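PDB 5ZUU: 30-kDa cleavage and polyadenylation specificity factor 30, which recognises m6A-modified RNA through its YTH domain and, as part of the CPSF complex, helps select poly(A) sites during pre-mRNA 3'-end formation. Local coordinates for residues W107-L121 against Q147-M161. Numbering follows the deposited sequence.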
ATOM      1  N   TRP A 107      -0.621   1.767   7.308  1.00 13.46           N
ATOM      2  CA  TRP A 107      -1.841   1.426   6.604  1.00 13.43           C
ATOM      3  C   TRP A 107      -2.894   2.493   6.799  1.00 12.97           C
ATOM      4  O   TRP A 107      -3.171   2.896   7.908  1.00 13.31           O
ATOM      5  CB  TRP A 107      -2.315   0.062   7.067  1.00 13.08           C
ATOM      6  CG  TRP A 107      -1.486  -0.981   6.456  1.00 12.65           C
ATOM      7  CD1 TRP A 107      -0.400  -1.625   7.020  1.00 12.71           C
ATOM      8  CD2 TRP A 107      -1.509  -1.375   5.089  1.00 12.29           C
ATOM      9  NE1 TRP A 107       0.182  -2.463   6.105  1.00 12.75           N
ATOM     10  CE2 TRP A 107      -0.484  -2.360   4.922  1.00 12.77           C
ATOM     11  CE3 TRP A 107      -2.350  -1.082   4.018  1.00 12.02           C
ATOM     12  CZ2 TRP A 107      -0.257  -3.008   3.721  1.00 12.95           C
ATOM     13  CZ3 TRP A 107      -2.140  -1.750   2.821  1.00 12.93           C
ATOM     14  CH2 TRP A 107      -1.071  -2.676   2.668  1.00 13.04           C
ATOM     15  N   LEU A 108      -3.367   3.054   5.693  1.00 12.61           N
ATOM     16  CA  LEU A 108      -4.310   4.159   5.759  1.00 12.54           C
ATOM     17  C   LEU A 108      -5.739   3.628   5.661  1.00 12.75           C
ATOM     18  O   LEU A 108      -6.566   4.008   6.468  1.00 14.68           O
ATOM     19  CB  LEU A 108      -3.997   5.211   4.732  1.00 12.21           C
ATOM     20  CG  LEU A 108      -2.568   5.707   4.818  1.00 12.18           C
ATOM     21  CD1 LEU A 108      -2.261   6.490   3.540  1.00 12.30           C
ATOM     22  CD2 LEU A 108      -2.281   6.547   6.071  1.00 12.46           C
ATOM     23  N   LYS A 109      -5.997   2.729   4.724  1.00 11.73           N
ATOM     24  CA  LYS A 109      -7.263   2.239   4.431  1.00 11.76           C
ATOM     25  C   LYS A 109      -7.139   0.817   3.972  1.00 11.79           C
ATOM     26  O   LYS A 109      -6.355   0.494   3.077  1.00 11.18           O
ATOM     27  CB  LYS A 109      -7.872   3.039   3.275  1.00 12.94           C
ATOM     28  CG  LYS A 109      -9.255   2.569   2.783  1.00 13.17           C
ATOM     29  CD  LYS A 109     -10.350   2.846   3.822  1.00 13.95           C
ATOM     30  CE  LYS A 109     -11.645   2.134   3.452  1.00 15.08           C
ATOM     31  NZ  LYS A 109     -12.889   2.460   4.269  1.00 15.64           N
ATOM     32  N   LEU A 110      -7.911  -0.039   4.578  1.00 11.45           N
ATOM     33  CA  LEU A 110      -8.000  -1.440   4.204  1.00 13.01           C
ATOM     34  C   LEU A 110      -9.423  -1.829   3.825  1.00 13.15           C
ATOM     35  O   LEU A 110     -10.367  -1.503   4.564  1.00 13.56           O
ATOM     36  CB  LEU A 110      -7.554  -2.246   5.435  1.00 13.51           C
ATOM     37  CG  LEU A 110      -6.030  -2.181   5.498  1.00 14.22           C
ATOM     38  CD1 LEU A 110      -5.494  -2.314   6.943  1.00 14.85           C
ATOM     39  CD2 LEU A 110      -5.406  -3.178   4.516  1.00 13.65           C
ATOM     40  N   CYS A 111      -9.582  -2.497   2.699  1.00 13.79           N
ATOM     41  CA  CYS A 111     -10.907  -2.728   2.113  1.00 15.27           C
ATOM     42  C   CYS A 111     -10.776  -3.765   0.991  1.00 15.39           C
ATOM     43  O   CYS A 111      -9.720  -4.307   0.871  1.00 16.05           O
ATOM     44  CB  CYS A 111     -11.415  -1.404   1.563  1.00 16.90           C
ATOM     45  SG  CYS A 111     -10.455  -0.774   0.126  1.00 19.21           S
ATOM     46  N   GLU A 112     -11.829  -4.124   0.256  1.00 14.80           N
ATOM     47  CA  GLU A 112     -11.708  -4.981  -0.909  1.00 15.95           C
ATOM     48  C   GLU A 112     -12.322  -4.262  -2.084  1.00 15.65           C
ATOM     49  O   GLU A 112     -13.554  -4.159  -2.186  1.00 17.72           O
ATOM     50  CB  GLU A 112     -12.397  -6.344  -0.747  1.00 18.16           C
ATOM     51  CG  GLU A 112     -11.738  -7.325   0.230  1.00 18.58           C
ATOM     52  CD  GLU A 112     -10.392  -7.933  -0.277  1.00 21.26           C
ATOM     53  OE1 GLU A 112     -10.112  -7.989  -1.509  1.00 21.90           O
ATOM     54  OE2 GLU A 112      -9.619  -8.404   0.583  1.00 22.25           O
ATOM     55  N   LEU A 113     -11.484  -3.725  -2.956  1.00 13.96           N
ATOM     56  CA  LEU A 113     -11.970  -2.949  -4.068  1.00 13.78           C
ATOM     57  C   LEU A 113     -11.834  -3.803  -5.332  1.00 14.06           C
ATOM     58  O   LEU A 113     -10.736  -4.109  -5.816  1.00 13.74           O
ATOM     59  CB  LEU A 113     -11.180  -1.673  -4.207  1.00 13.66           C
ATOM     60  CG  LEU A 113     -11.515  -0.818  -5.440  1.00 14.11           C
ATOM     61  CD1 LEU A 113     -12.904  -0.219  -5.306  1.00 14.09           C
ATOM     62  CD2 LEU A 113     -10.490   0.305  -5.580  1.00 14.24           C
ATOM     63  N   SER A 114     -12.957  -4.248  -5.830  1.00 13.64           N
ATOM     64  CA  SER A 114     -12.999  -5.052  -7.045  1.00 15.75           C
ATOM     65  C   SER A 114     -12.473  -4.303  -8.263  1.00 14.06           C
ATOM     66  O   SER A 114     -12.729  -3.112  -8.427  1.00 13.57           O
ATOM     67  CB  SER A 114     -14.473  -5.430  -7.315  1.00 17.13           C
ATOM     68  OG  SER A 114     -14.584  -5.960  -8.602  1.00 22.50           O
ATOM     69  N   PHE A 115     -11.755  -5.017  -9.116  1.00 14.48           N
ATOM     70  CA  PHE A 115     -11.227  -4.496 -10.382  1.00 14.66           C
ATOM     71  C   PHE A 115     -12.365  -4.052 -11.333  1.00 15.21           C
ATOM     72  O   PHE A 115     -12.176  -3.154 -12.159  1.00 17.14           O
ATOM     73  CB  PHE A 115     -10.343  -5.547 -11.131  1.00 13.81           C
ATOM     74  CG  PHE A 115      -8.995  -5.876 -10.482  1.00 13.93           C
ATOM     75  CD1 PHE A 115      -8.394  -5.072  -9.543  1.00 13.23           C
ATOM     76  CD2 PHE A 115      -8.282  -7.035 -10.887  1.00 14.41           C
ATOM     77  CE1 PHE A 115      -7.174  -5.414  -8.969  1.00 12.47           C
ATOM     78  CE2 PHE A 115      -7.052  -7.352 -10.308  1.00 13.70           C
ATOM     79  CZ  PHE A 115      -6.499  -6.527  -9.371  1.00 13.08           C
ATOM     80  N   HIS A 116     -13.509  -4.717 -11.243  1.00 15.48           N
ATOM     81  CA  HIS A 116     -14.716  -4.348 -12.020  1.00 15.05           C
ATOM     82  C   HIS A 116     -14.994  -2.882 -11.797  1.00 15.07           C
ATOM     83  O   HIS A 116     -15.240  -2.096 -12.759  1.00 14.33           O
ATOM     84  CB  HIS A 116     -15.918  -5.208 -11.590  1.00 14.54           C
ATOM     85  CG  HIS A 116     -17.086  -5.099 -12.524  1.00 17.10           C
ATOM     86  ND1 HIS A 116     -16.962  -5.304 -13.893  1.00 16.36           N
ATOM     87  CD2 HIS A 116     -18.366  -4.704 -12.308  1.00 16.41           C
ATOM     88  CE1 HIS A 116     -18.138  -5.072 -14.466  1.00 18.52           C
ATOM     89  NE2 HIS A 116     -19.006  -4.738 -13.523  1.00 17.20           N
ATOM     90  N   LYS A 117     -14.872  -2.480 -10.536  1.00 14.01           N
ATOM     91  CA  LYS A 117     -15.132  -1.095 -10.167  1.00 14.40           C
ATOM     92  C   LYS A 117     -14.095  -0.084 -10.595  1.00 13.87           C
ATOM     93  O   LYS A 117     -14.398   1.076 -10.579  1.00 15.66           O
ATOM     94  CB  LYS A 117     -15.369  -0.957  -8.673  1.00 14.50           C
ATOM     95  CG  LYS A 117     -16.659  -1.599  -8.267  1.00 15.57           C
ATOM     96  CD  LYS A 117     -16.730  -1.543  -6.758  1.00 16.18           C
ATOM     97  CE  LYS A 117     -17.894  -2.330  -6.191  1.00 16.32           C
ATOM     98  NZ  LYS A 117     -17.572  -2.470  -4.733  1.00 17.24           N
ATOM     99  N   THR A 118     -12.914  -0.519 -10.998  1.00 12.42           N
ATOM    100  CA  THR A 118     -11.869   0.321 -11.531  1.00 11.62           C
ATOM    101  C   THR A 118     -11.712   0.230 -13.013  1.00 11.86           C
ATOM    102  O   THR A 118     -10.738   0.727 -13.546  1.00 11.83           O
ATOM    103  CB  THR A 118     -10.487  -0.033 -10.922  1.00 11.12           C
ATOM    104  OG1 THR A 118      -9.997  -1.248 -11.480  1.00 10.78           O
ATOM    105  CG2 THR A 118     -10.576  -0.203  -9.472  1.00 10.70           C
ATOM    106  N   ARG A 119     -12.680  -0.345 -13.699  1.00 12.47           N
ATOM    107  CA  ARG A 119     -12.491  -0.746 -15.101  1.00 12.98           C
ATOM    108  C   ARG A 119     -12.502   0.443 -16.068  1.00 12.88           C
ATOM    109  O   ARG A 119     -12.071   0.298 -17.194  1.00 11.64           O
ATOM    110  CB  ARG A 119     -13.526  -1.800 -15.528  1.00 12.85           C
ATOM    111  CG  ARG A 119     -14.994  -1.316 -15.666  1.00 14.42           C
ATOM    112  CD  ARG A 119     -15.917  -2.536 -15.951  1.00 14.51           C
ATOM    113  NE  ARG A 119     -17.305  -2.172 -16.184  1.00 14.28           N
ATOM    114  CZ  ARG A 119     -18.165  -1.784 -15.237  1.00 15.98           C
ATOM    115  NH1 ARG A 119     -17.828  -1.638 -13.936  1.00 16.89           N
ATOM    116  NH2 ARG A 119     -19.396  -1.504 -15.580  1.00 17.29           N
ATOM    117  N   ASN A 120     -12.977   1.612 -15.646  1.00 13.38           N
ATOM    118  CA  ASN A 120     -12.908   2.794 -16.515  1.00 13.55           C
ATOM    119  C   ASN A 120     -11.685   3.661 -16.236  1.00 14.26           C
ATOM    120  O   ASN A 120     -11.578   4.784 -16.743  1.00 16.71           O
ATOM    121  CB  ASN A 120     -14.230   3.551 -16.483  1.00 14.00           C
ATOM    122  CG  ASN A 120     -14.501   4.182 -15.146  1.00 13.78           C
ATOM    123  OD1 ASN A 120     -13.928   3.715 -14.159  1.00 15.65           O
ATOM    124  ND2 ASN A 120     -15.358   5.218 -15.099  1.00 11.89           N
ATOM    125  N   LEU A 121     -10.727   3.151 -15.455  1.00 14.28           N
ATOM    126  CA  LEU A 121      -9.569   3.924 -15.065  1.00 15.60           C
ATOM    127  C   LEU A 121      -8.363   3.328 -15.716  1.00 14.84           C
ATOM    128  O   LEU A 121      -8.038   2.182 -15.466  1.00 14.03           O
ATOM    129  CB  LEU A 121      -9.329   3.891 -13.549  1.00 17.57           C
ATOM    130  CG  LEU A 121      -9.603   5.040 -12.663  1.00 21.31           C
ATOM    131  CD1 LEU A 121      -8.843   4.926 -11.327  1.00 22.20           C
ATOM    132  CD2 LEU A 121      -9.164   6.304 -13.356  1.00 23.88           C
ATOM    133  N   GLN A 147      -7.556   9.209  -8.175  1.00 11.55           N
ATOM    134  CA  GLN A 147      -8.809   8.567  -8.473  1.00 11.29           C
ATOM    135  C   GLN A 147      -8.929   7.169  -7.974  1.00 11.79           C
ATOM    136  O   GLN A 147      -9.980   6.819  -7.437  1.00 11.21           O
ATOM    137  CB  GLN A 147      -9.131   8.580  -9.987  1.00 10.80           C
ATOM    138  CG  GLN A 147      -9.290   9.988 -10.545  1.00 11.15           C
ATOM    139  CD  GLN A 147     -10.362  10.788  -9.800  1.00 11.57           C
ATOM    140  OE1 GLN A 147     -11.429  10.252  -9.503  1.00 12.65           O
ATOM    141  NE2 GLN A 147     -10.083  12.051  -9.472  1.00 10.38           N
ATOM    142  N   LEU A 148      -7.878   6.350  -8.155  1.00 12.80           N
ATOM    143  CA  LEU A 148      -7.905   5.001  -7.684  1.00 12.36           C
ATOM    144  C   LEU A 148      -7.939   4.942  -6.163  1.00 12.29           C
ATOM    145  O   LEU A 148      -8.707   4.181  -5.619  1.00 11.81           O
ATOM    146  CB  LEU A 148      -6.728   4.230  -8.218  1.00 13.50           C
ATOM    147  CG  LEU A 148      -6.616   2.756  -7.812  1.00 13.72           C
ATOM    148  CD1 LEU A 148      -7.859   2.021  -8.223  1.00 12.98           C
ATOM    149  CD2 LEU A 148      -5.391   2.110  -8.461  1.00 14.45           C
ATOM    150  N   ALA A 149      -7.128   5.723  -5.488  1.00 12.69           N
ATOM    151  CA  ALA A 149      -7.218   5.778  -4.017  1.00 14.40           C
ATOM    152  C   ALA A 149      -8.624   6.254  -3.574  1.00 15.77           C
ATOM    153  O   ALA A 149      -9.225   5.713  -2.661  1.00 16.27           O
ATOM    154  CB  ALA A 149      -6.178   6.726  -3.442  1.00 14.52           C
ATOM    155  N   SER A 150      -9.182   7.249  -4.246  1.00 15.97           N
ATOM    156  CA  SER A 150     -10.513   7.687  -3.853  1.00 15.83           C
ATOM    157  C   SER A 150     -11.556   6.532  -3.904  1.00 13.92           C
ATOM    158  O   SER A 150     -12.434   6.485  -3.049  1.00 12.88           O
ATOM    159  CB  SER A 150     -10.933   8.941  -4.626  1.00 17.43           C
ATOM    160  OG  SER A 150     -11.565   8.501  -5.781  1.00 24.79           O
ATOM    161  N   LEU A 151     -11.423   5.579  -4.839  1.00 11.94           N
ATOM    162  CA  LEU A 151     -12.332   4.436  -4.895  1.00 11.37           C
ATOM    163  C   LEU A 151     -12.189   3.516  -3.667  1.00 11.19           C
ATOM    164  O   LEU A 151     -13.171   2.874  -3.216  1.00 10.39           O
ATOM    165  CB  LEU A 151     -12.126   3.585  -6.160  1.00 11.43           C
ATOM    166  CG  LEU A 151     -12.440   4.315  -7.456  1.00 12.18           C
ATOM    167  CD1 LEU A 151     -12.004   3.519  -8.680  1.00 12.08           C
ATOM    168  CD2 LEU A 151     -13.921   4.688  -7.568  1.00 12.37           C
ATOM    169  N   LEU A 152     -10.953   3.390  -3.196  1.00 11.34           N
ATOM    170  CA  LEU A 152     -10.684   2.621  -2.007  1.00 11.94           C
ATOM    171  C   LEU A 152     -11.492   3.188  -0.810  1.00 11.25           C
ATOM    172  O   LEU A 152     -12.074   2.423  -0.045  1.00 10.66           O
ATOM    173  CB  LEU A 152      -9.205   2.657  -1.643  1.00 12.33           C
ATOM    174  CG  LEU A 152      -8.153   1.998  -2.554  1.00 12.76           C
ATOM    175  CD1 LEU A 152      -6.758   2.395  -2.027  1.00 13.43           C
ATOM    176  CD2 LEU A 152      -8.361   0.491  -2.546  1.00 13.13           C
ATOM    177  N   TYR A 153     -11.465   4.500  -0.635  1.00 12.38           N
ATOM    178  CA  TYR A 153     -12.211   5.173   0.444  1.00 12.74           C
ATOM    179  C   TYR A 153     -13.769   5.086   0.300  1.00 13.65           C
ATOM    180  O   TYR A 153     -14.468   5.362   1.271  1.00 15.57           O
ATOM    181  CB  TYR A 153     -11.761   6.602   0.558  1.00 12.76           C
ATOM    182  CG  TYR A 153     -10.456   6.659   1.284  1.00 13.46           C
ATOM    183  CD1 TYR A 153     -10.404   6.706   2.688  1.00 13.70           C
ATOM    184  CD2 TYR A 153      -9.252   6.606   0.582  1.00 13.03           C
ATOM    185  CE1 TYR A 153      -9.185   6.731   3.343  1.00 13.80           C
ATOM    186  CE2 TYR A 153      -8.048   6.632   1.221  1.00 13.12           C
ATOM    187  CZ  TYR A 153      -7.998   6.671   2.607  1.00 13.63           C
ATOM    188  OH  TYR A 153      -6.760   6.772   3.208  1.00 11.79           O
ATOM    189  N   LEU A 154     -14.305   4.697  -0.866  1.00 12.19           N
ATOM    190  CA  LEU A 154     -15.706   4.384  -0.973  1.00 12.53           C
ATOM    191  C   LEU A 154     -16.054   3.025  -0.418  1.00 12.48           C
ATOM    192  O   LEU A 154     -17.219   2.802  -0.098  1.00 13.08           O
ATOM    193  CB  LEU A 154     -16.200   4.489  -2.422  1.00 12.06           C
ATOM    194  CG  LEU A 154     -15.953   5.815  -3.068  1.00 11.47           C
ATOM    195  CD1 LEU A 154     -16.370   5.700  -4.520  1.00 12.36           C
ATOM    196  CD2 LEU A 154     -16.664   6.956  -2.401  1.00 11.26           C
ATOM    197  N   GLU A 155     -15.095   2.109  -0.282  1.00 12.33           N
ATOM    198  CA  GLU A 155     -15.402   0.782   0.207  1.00 12.97           C
ATOM    199  C   GLU A 155     -15.417   0.724   1.695  1.00 12.72           C
ATOM    200  O   GLU A 155     -14.682   1.442   2.349  1.00 13.58           O
ATOM    201  CB  GLU A 155     -14.430  -0.300  -0.320  1.00 13.80           C
ATOM    202  CG  GLU A 155     -14.469  -0.442  -1.816  1.00 13.42           C
ATOM    203  CD  GLU A 155     -15.867  -0.766  -2.330  1.00 14.51           C
ATOM    204  OE1 GLU A 155     -16.277  -0.220  -3.406  1.00 15.86           O
ATOM    205  OE2 GLU A 155     -16.542  -1.619  -1.709  1.00 13.53           O
ATOM    206  N   PRO A 156     -16.301  -0.109   2.260  1.00 14.19           N
ATOM    207  CA  PRO A 156     -16.300  -0.328   3.748  1.00 13.40           C
ATOM    208  C   PRO A 156     -14.962  -0.927   4.196  1.00 13.86           C
ATOM    209  O   PRO A 156     -14.325  -1.712   3.432  1.00 12.31           O
ATOM    210  CB  PRO A 156     -17.397  -1.356   3.970  1.00 13.44           C
ATOM    211  CG  PRO A 156     -18.261  -1.243   2.735  1.00 14.30           C
ATOM    212  CD  PRO A 156     -17.386  -0.842   1.587  1.00 13.78           C
ATOM    213  N   ASP A 157     -14.545  -0.556   5.403  1.00 13.59           N
ATOM    214  CA  ASP A 157     -13.390  -1.137   6.038  1.00 14.82           C
ATOM    215  C   ASP A 157     -13.493  -2.657   6.017  1.00 15.45           C
ATOM    216  O   ASP A 157     -14.583  -3.183   6.265  1.00 16.09           O
ATOM    217  CB  ASP A 157     -13.321  -0.706   7.508  1.00 15.17           C
ATOM    218  CG  ASP A 157     -13.017   0.716   7.678  1.00 16.60           C
ATOM    219  OD1 ASP A 157     -12.746   1.472   6.696  1.00 16.73           O
ATOM    220  OD2 ASP A 157     -13.031   1.145   8.853  1.00 21.09           O
ATOM    221  N   SER A 158     -12.402  -3.365   5.671  1.00 15.14           N
ATOM    222  CA  SER A 158     -12.321  -4.767   5.881  1.00 16.51           C
ATOM    223  C   SER A 158     -11.965  -4.981   7.349  1.00 18.67           C
ATOM    224  O   SER A 158     -11.614  -4.040   8.119  1.00 17.24           O
ATOM    225  CB  SER A 158     -11.243  -5.456   4.984  1.00 17.04           C
ATOM    226  OG  SER A 158      -9.960  -4.976   5.354  1.00 16.88           O
ATOM    227  N   GLU A 159     -12.056  -6.240   7.742  1.00 22.15           N
ATOM    228  CA  GLU A 159     -11.636  -6.650   9.109  1.00 27.47           C
ATOM    229  C   GLU A 159     -10.193  -6.271   9.443  1.00 26.39           C
ATOM    230  O   GLU A 159      -9.914  -5.957  10.593  1.00 31.77           O
ATOM    231  CB  GLU A 159     -11.859  -8.146   9.362  1.00 33.04           C
ATOM    232  CG  GLU A 159     -11.365  -9.040   8.246  1.00 39.67           C
ATOM    233  CD  GLU A 159     -12.451  -9.350   7.240  1.00 47.52           C
ATOM    234  OE1 GLU A 159     -13.051 -10.424   7.402  1.00 55.47           O
ATOM    235  OE2 GLU A 159     -12.723  -8.513   6.323  1.00 43.85           O
ATOM    236  N   LEU A 160      -9.301  -6.208   8.448  1.00 22.23           N
ATOM    237  CA  LEU A 160      -7.902  -5.811   8.674  1.00 21.33           C
ATOM    238  C   LEU A 160      -7.733  -4.414   9.144  1.00 21.26           C
ATOM    239  O   LEU A 160      -6.697  -4.109   9.755  1.00 25.76           O
ATOM    240  CB  LEU A 160      -7.032  -6.005   7.419  1.00 21.56           C
ATOM    241  CG  LEU A 160      -6.936  -7.485   6.973  1.00 22.67           C
ATOM    242  CD1 LEU A 160      -6.268  -7.680   5.614  1.00 21.70           C
ATOM    243  CD2 LEU A 160      -6.244  -8.329   8.030  1.00 24.52           C
ATOM    244  N   MET A 161      -8.687  -3.527   8.845  1.00 21.20           N
ATOM    245  CA  MET A 161      -8.526  -2.114   9.224  1.00 20.95           C
ATOM    246  C   MET A 161      -8.331  -1.940  10.725  1.00 21.22           C
ATOM    247  O   MET A 161      -7.380  -1.300  11.161  1.00 19.58           O
ATOM    248  CB  MET A 161      -9.694  -1.261   8.780  1.00 21.24           C
ATOM    249  CG  MET A 161      -9.459   0.237   8.981  1.00 22.10           C
ATOM    250  SD  MET A 161      -8.478   1.107   7.712  1.00 24.22           S
ATOM    251  CE  MET A 161      -6.916   1.312   8.550  1.00 24.25           C
TER
HETATM  252  O   HOH W   1     -13.245   5.014   3.897  1.00 14.20           O
HETATM  253  O   HOH W   2      -8.250  -5.666   3.353  1.00 16.22           O
HETATM  254  O   HOH W   3     -14.396  -3.753   1.604  1.00 11.74           O
HETATM  255  O   HOH W   4     -16.224  -3.768  -0.451  1.00 13.84           O
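With CG anti to the backbone N (chi1 177°) and a bend at chi2 (69°), the chain of K109 runs over one face of the Y153 ring and on to the loop E155-D157 that joins helices 142-154 and 159-172. Here, in the YTH domain, residues 147-154 of the first helix cross strand residues 107-114 of the mixed sheet at 108°, and the chain then returns alongside the strand to start helix 159-172. CB of K109 makes a CH-pi contact 4.1 Å from the Y153 ring centroid, while Y153 OH is hydrogen-bonded to H10 O. At its tip K109 NZ forms a salt bridge with D157 OD1 at 2.6 Å, donates almost straight down the carbonyl of E155 O, and gives a third bond to a water shared with Y153 O. An alanine in place of K109 would probably leave D157 without its charged mate and the linker between the helices freer to shift.

Next along the strand, L110 O takes the amide of S158, the N-cap residue of helix 159-172. Leucines fill the other end: L113 lays CD2 between L151 CB and L152 CD2, and L121 CD1 lies 3.8 Å from L148 CB. Beyond the strand's end, K117 and E155 meet from opposite directions, K117 NZ reaching E155 OE1 at 2.9 Å from above the carboxylate plane.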